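Local coordinates for protein peptide amidase (Stenotrophomonas maltophilia, PDB 1M22) that probably hydrolyses amide bonds, peptide amides in particular, as a member of the amidase signature family of hydrolases, at residues Val171-Asn176 with Met227-Ala232; Val200-Thr205 with Pro445-Pro450. All coordinates share one frame; numbering follows the deposited sequence.

Interaction 1. Residues Val171-Asn176 with Met227-Ala232; sequences VAVAAN and MARSVA
V173, on the last turn of helix 167-174, pushes its two methyls against the backbone at the end of strand 223-228. CG1 is 3.4 Å from A228 C and also meets the start of the R229 side chain, its CG at 3.5 Å. CG2 lies beside the carbonyl of M227, 3.5 Å from M227 O. The tight packing is all here, in a branched side chain pressed on the backbone where strand 223-228 gives way to loop, with A181 of strand 180-185 touching the same valine.

The polar half starts from V173 O. R229 leaves the backbone with CG anti to its carbonyl carbon (chi1 -69°), runs extended past CG1 of V173, then bends at chi3 so that the guanidinium turns back to the end of the helix. NH1 donates to V173 O at 3.1 Å, with an N-H...O angle of 163°, on a lone pair and within the guanidinium plane; a second bond takes NH1 to A178 O. V173 O also accepts from N176 N, part of the Schellman motif in which N176, with positive phi, closes the helix. One end of the N176 amide sits over a face of the guanidinium, toward its rim, their planes 35° apart.

M227 makes the looser edge: M227 CB stays 4.5 Å from V173 CG2, and its side chain, touching S169 and A170, lies about 7 Å from that of catalytic K86 and about 8 Å from that of S189. Partly exposed S230 takes no part, capping helix 231-241 through OG and D233 N. With E10 also beside R229, a positive group at the carbonyl end of a helix is probably favoured electrostatically, and its two NH1 bonds tie the helix end and following loop to the strand end.

Interaction 2. Residues Val200-Thr205 with Pro445-Pro450; sequences VGLKPT and PSLTVP
K203 and S446 form an antiparallel hydrogen-bonded pair in which each backbone NH reaches the other's carbonyl: K203 N to S446 O at 2.9 Å, and S446 N back to K203 O at 2.9 Å. The lysine side chain can be followed from there. Its CB sits beside the serine hydroxyl, 3.5 Å from S446 OG. CG goes anti to the backbone N (chi1 -178°) and carries the chain on to CD, which also passes near S446 OG. Bends at chi3 and chi4 then fold the tail back, so CE returns to within 3.8 Å of the same OG. NZ ends at the carbonyl of the next residue, 3.0 Å from P204 O and well above that carbonyl plane, and makes a second bond to Y444 O, just ahead of the partner strand.

The two strands, 176° apart in direction, lie side by side in the middle of the mixed sheet of the amidase fold, between strands 223-228 and 457-464, with helices packed on both faces. G201 and T448, two residues along, form the next hydrogen-bonded pair; the T448 N to G201 O bond runs nearly along the C=O axis, and T448 CG2 overhangs the glycine backbone at 3.6 Å from G201 N. S446 and T448 meet V191 of helix 191-196 on this face, while T448 OG1 bonds to T417 OG1.

On the other face L202 and L447 form the non-hydrogen-bonded pair, meeting obliquely with CD1 of L202 3.9 Å from CD1 of L447, and L447 also touches A477 of helix 470-484. V200 adds CG1 against L447 CD2 and CG2 against the ring of P450. Past the strand ends, T205 lies alongside the P445 ring, pointing the same way, with T205 OG1 3.2 Å from P445 CD and itself hydrogen-bonded to W468 N and E470.

The two contacts sit about 12 Å apart, centre to centre, and share one large mixed sheet. Their segments alternate along the chain: 171-176, 200-205, 227-232, then 445-450 more than two hundred residues later. Interaction 1 packs helix 167-174 onto the end of strand 223-228; interaction 2 pairs strand 200-203 with strand 446-454. Because 223-228 and 200-203 are sheet neighbours, they join directly: A228 O probably accepts a hydrogen bond from V200 N at 2.7 Å, and V200 CG2 packs on S230 and V231. Helix, three adjacent strands and a distant C-terminal part of the chain are thus knit into one core near the catalytic K86 and S189.

Interaction 1. Residues Val171-Asn176 with Met227-Ala232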
loop_
_atom_site.group_PDB
_atom_site.type_symbol
_atom_site.label_atom_id
_atom_site.label_comp_id
_atom_site.label_asym_id
_atom_site.label_seq_id
_atom_site.Cartn_x
_atom_site.Cartn_y
_atom_site.Cartn_z
ATOM N N VAL A 171 3.692 -8.515 3.116
ATOM C CA VAL A 171 4.274 -9.712 3.704
ATOM C C VAL A 171 5.363 -9.363 4.715
ATOM O O VAL A 171 5.410 -9.937 5.803
ATOM C CB VAL A 171 4.863 -10.631 2.615
ATOM C CG1 VAL A 171 5.676 -11.752 3.251
ATOM C CG2 VAL A 171 3.737 -11.214 1.774
ATOM N N ALA A 172 6.229 -8.416 4.368
ATOM C CA ALA A 172 7.306 -8.024 5.273
ATOM C C ALA A 172 6.769 -7.511 6.607
ATOM O O ALA A 172 7.285 -7.856 7.670
ATOM C CB ALA A 172 8.177 -6.968 4.618
ATOM N N VAL A 173 5.735 -6.683 6.558
ATOM C CA VAL A 173 5.164 -6.156 7.787
ATOM C C VAL A 173 4.490 -7.269 8.594
ATOM O O VAL A 173 4.634 -7.338 9.816
ATOM C CB VAL A 173 4.152 -5.027 7.477
ATOM C CG1 VAL A 173 3.399 -4.631 8.736
ATOM C CG2 VAL A 173 4.894 -3.823 6.908
ATOM N N ALA A 174 3.769 -8.151 7.910
ATOM C CA ALA A 174 3.082 -9.253 8.582
ATOM C C ALA A 174 4.053 -10.230 9.235
ATOM O O ALA A 174 3.744 -10.812 10.273
ATOM C CB ALA A 174 2.201 -9.997 7.587
ATOM N N ALA A 175 5.216 -10.406 8.611
ATOM C CA ALA A 175 6.239 -11.331 9.096
ATOM C C ALA A 175 7.272 -10.665 9.994
ATOM O O ALA A 175 8.271 -11.280 10.352
ATOM C CB ALA A 175 6.936 -11.994 7.908
ATOM N N ASN A 176 7.029 -9.413 10.359
ATOM C CA ASN A 176 7.945 -8.666 11.214
ATOM C C ASN A 176 9.374 -8.586 10.666
ATOM O O ASN A 176 10.353 -8.750 11.406
ATOM C CB ASN A 176 7.946 -9.243 12.638
ATOM C CG ASN A 176 6.667 -8.918 13.398
ATOM O OD1 ASN A 176 5.752 -9.741 13.487
ATOM N ND2 ASN A 176 6.595 -7.711 13.940
ATOM N N MET A 227 1.909 0.790 5.257
ATOM C CA MET A 227 1.480 -0.574 5.524
ATOM C C MET A 227 2.148 -0.882 6.860
ATOM O O MET A 227 3.358 -0.700 7.028
ATOM C CB MET A 227 1.927 -1.488 4.386
ATOM C CG MET A 227 1.268 -1.051 3.073
ATOM S SD MET A 227 1.664 -1.986 1.589
ATOM C CE MET A 227 0.472 -3.333 1.683
ATOM N N ALA A 228 1.340 -1.314 7.820
ATOM C CA ALA A 228 1.818 -1.553 9.170
ATOM C C ALA A 228 0.944 -2.560 9.883
ATOM O O ALA A 228 -0.140 -2.895 9.417
ATOM C CB ALA A 228 1.813 -0.236 9.939
ATOM N N ARG A 229 1.407 -3.035 11.032
ATOM C CA ARG A 229 0.633 -4.008 11.784
ATOM C C ARG A 229 -0.467 -3.347 12.604
ATOM O O ARG A 229 -1.415 -4.012 13.023
ATOM C CB ARG A 229 1.556 -4.819 12.696
ATOM C CG ARG A 229 2.493 -5.751 11.939
ATOM C CD ARG A 229 3.500 -6.395 12.880
ATOM N NE ARG A 229 4.364 -5.397 13.503
ATOM C CZ ARG A 229 5.430 -4.855 12.921
ATOM N NH1 ARG A 229 5.787 -5.217 11.695
ATOM N NH2 ARG A 229 6.131 -3.930 13.564
ATOM N N SER A 230 -0.349 -2.038 12.816
ATOM C CA SER A 230 -1.335 -1.304 13.603
ATOM C C SER A 230 -1.677 0.040 12.978
ATOM O O SER A 230 -0.900 0.597 12.202
ATOM C CB SER A 230 -0.802 -1.058 15.015
ATOM O OG SER A 230 0.256 -0.111 14.988
ATOM N N VAL A 231 -2.847 0.558 13.333
ATOM C CA VAL A 231 -3.290 1.849 12.833
ATOM C C VAL A 231 -2.368 2.958 13.339
ATOM O O VAL A 231 -2.071 3.896 12.605
ATOM C CB VAL A 231 -4.751 2.131 13.260
ATOM C CG1 VAL A 231 -5.163 3.540 12.834
ATOM C CG2 VAL A 231 -5.684 1.095 12.636
ATOM N N ALA A 232 -1.907 2.849 14.583
ATOM C CA ALA A 232 -1.011 3.860 15.138
ATOM C C ALA A 232 0.278 3.954 14.321
ATOM O O ALA A 232 0.779 5.045 14.059
ATOM C CB ALA A 232 -0.690 3.528 16.591
#

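Interaction 2. Residues Val200-Thr205 with Pro445-Pro450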
loop_
_atom_site.group_PDB
_atom_site.type_symbol
_atom_site.label_atom_id
_atom_site.label_comp_id
_atom_site.label_asym_id
_atom_site.label_seq_id
_atom_site.Cartn_x
_atom_site.Cartn_y
_atom_site.Cartn_z
ATOM N N VAL A 200 -2.511 -3.627 8.434
ATOM C CA VAL A 200 -3.197 -2.382 8.129
ATOM C C VAL A 200 -2.594 -1.775 6.867
ATOM O O VAL A 200 -1.372 -1.775 6.682
ATOM C CB VAL A 200 -3.045 -1.368 9.291
ATOM C CG1 VAL A 200 -3.623 -0.007 8.893
ATOM C CG2 VAL A 200 -3.736 -1.899 10.543
ATOM N N GLY A 201 -3.462 -1.273 5.995
ATOM C CA GLY A 201 -3.018 -0.627 4.775
ATOM C C GLY A 201 -3.839 0.636 4.608
ATOM O O GLY A 201 -5.057 0.608 4.782
ATOM N N LEU A 202 -3.185 1.746 4.288
ATOM C CA LEU A 202 -3.894 3.007 4.105
ATOM C C LEU A 202 -3.523 3.649 2.774
ATOM O O LEU A 202 -2.349 3.933 2.529
ATOM C CB LEU A 202 -3.554 3.955 5.260
ATOM C CG LEU A 202 -4.372 5.234 5.456
ATOM C CD1 LEU A 202 -4.054 5.799 6.831
ATOM C CD2 LEU A 202 -4.061 6.255 4.372
ATOM N N LYS A 203 -4.522 3.838 1.909
ATOM C CA LYS A 203 -4.331 4.489 0.611
ATOM C C LYS A 203 -4.922 5.881 0.782
ATOM O O LYS A 203 -6.140 6.046 0.854
ATOM C CB LYS A 203 -5.095 3.781 -0.509
ATOM C CG LYS A 203 -4.854 4.433 -1.871
ATOM C CD LYS A 203 -5.965 4.152 -2.874
ATOM C CE LYS A 203 -7.209 4.995 -2.608
ATOM N NZ LYS A 203 -7.008 6.449 -2.932
ATOM N N PRO A 204 -4.074 6.907 0.834
ATOM C CA PRO A 204 -4.634 8.246 1.012
ATOM C C PRO A 204 -5.276 8.873 -0.213
ATOM O O PRO A 204 -5.306 8.291 -1.303
ATOM C CB PRO A 204 -3.434 9.051 1.506
ATOM C CG PRO A 204 -2.291 8.415 0.788
ATOM C CD PRO A 204 -2.600 6.928 0.858
ATOM N N THR A 205 -5.822 10.065 0.003
ATOM C CA THR A 205 -6.421 10.858 -1.055
ATOM C C THR A 205 -5.283 11.153 -2.028
ATOM O O THR A 205 -4.152 11.409 -1.602
ATOM C CB THR A 205 -6.927 12.209 -0.505
ATOM O OG1 THR A 205 -7.889 11.978 0.529
ATOM C CG2 THR A 205 -7.557 13.047 -1.609
ATOM N N PRO A 445 -9.597 8.459 0.084
ATOM C CA PRO A 445 -8.905 7.591 1.040
ATOM C C PRO A 445 -9.630 6.307 1.434
ATOM O O PRO A 445 -10.858 6.266 1.542
ATOM C CB PRO A 445 -8.683 8.514 2.235
ATOM C CG PRO A 445 -9.937 9.351 2.224
ATOM C CD PRO A 445 -10.102 9.679 0.745
ATOM N N SER A 446 -8.843 5.257 1.637
ATOM C CA SER A 446 -9.359 3.964 2.063
ATOM C C SER A 446 -8.357 3.390 3.059
ATOM O O SER A 446 -7.169 3.705 3.006
ATOM C CB SER A 446 -9.560 3.024 0.871
ATOM O OG SER A 446 -8.352 2.769 0.187
ATOM N N LEU A 447 -8.841 2.550 3.967
ATOM C CA LEU A 447 -7.996 1.994 5.015
ATOM C C LEU A 447 -8.553 0.649 5.451
ATOM O O LEU A 447 -9.734 0.546 5.787
ATOM C CB LEU A 447 -8.001 2.974 6.196
ATOM C CG LEU A 447 -7.036 2.900 7.383
ATOM C CD1 LEU A 447 -7.255 4.119 8.275
ATOM C CD2 LEU A 447 -7.261 1.623 8.167
ATOM N N THR A 448 -7.713 -0.383 5.439
ATOM C CA THR A 448 -8.158 -1.703 5.865
ATOM C C THR A 448 -7.519 -2.070 7.202
ATOM O O THR A 448 -6.344 -1.793 7.435
ATOM C CB THR A 448 -7.830 -2.791 4.800
ATOM O OG1 THR A 448 -8.340 -4.058 5.242
ATOM C CG2 THR A 448 -6.332 -2.901 4.568
ATOM N N VAL A 449 -8.321 -2.674 8.076
ATOM C CA VAL A 449 -7.886 -3.110 9.403
ATOM C C VAL A 449 -8.246 -4.585 9.573
ATOM O O VAL A 449 -9.340 -5.006 9.210
ATOM C CB VAL A 449 -8.604 -2.316 10.529
ATOM C CG1 VAL A 449 -8.097 -2.769 11.897
ATOM C CG2 VAL A 449 -8.389 -0.828 10.340
ATOM N N PRO A 450 -7.325 -5.389 10.124
ATOM C CA PRO A 450 -7.617 -6.814 10.320
ATOM C C PRO A 450 -8.895 -7.025 11.132
ATOM O O PRO A 450 -9.095 -6.369 12.155
ATOM C CB PRO A 450 -6.387 -7.311 11.067
ATOM C CG PRO A 450 -5.294 -6.463 10.498
ATOM C CD PRO A 450 -5.927 -5.086 10.480
#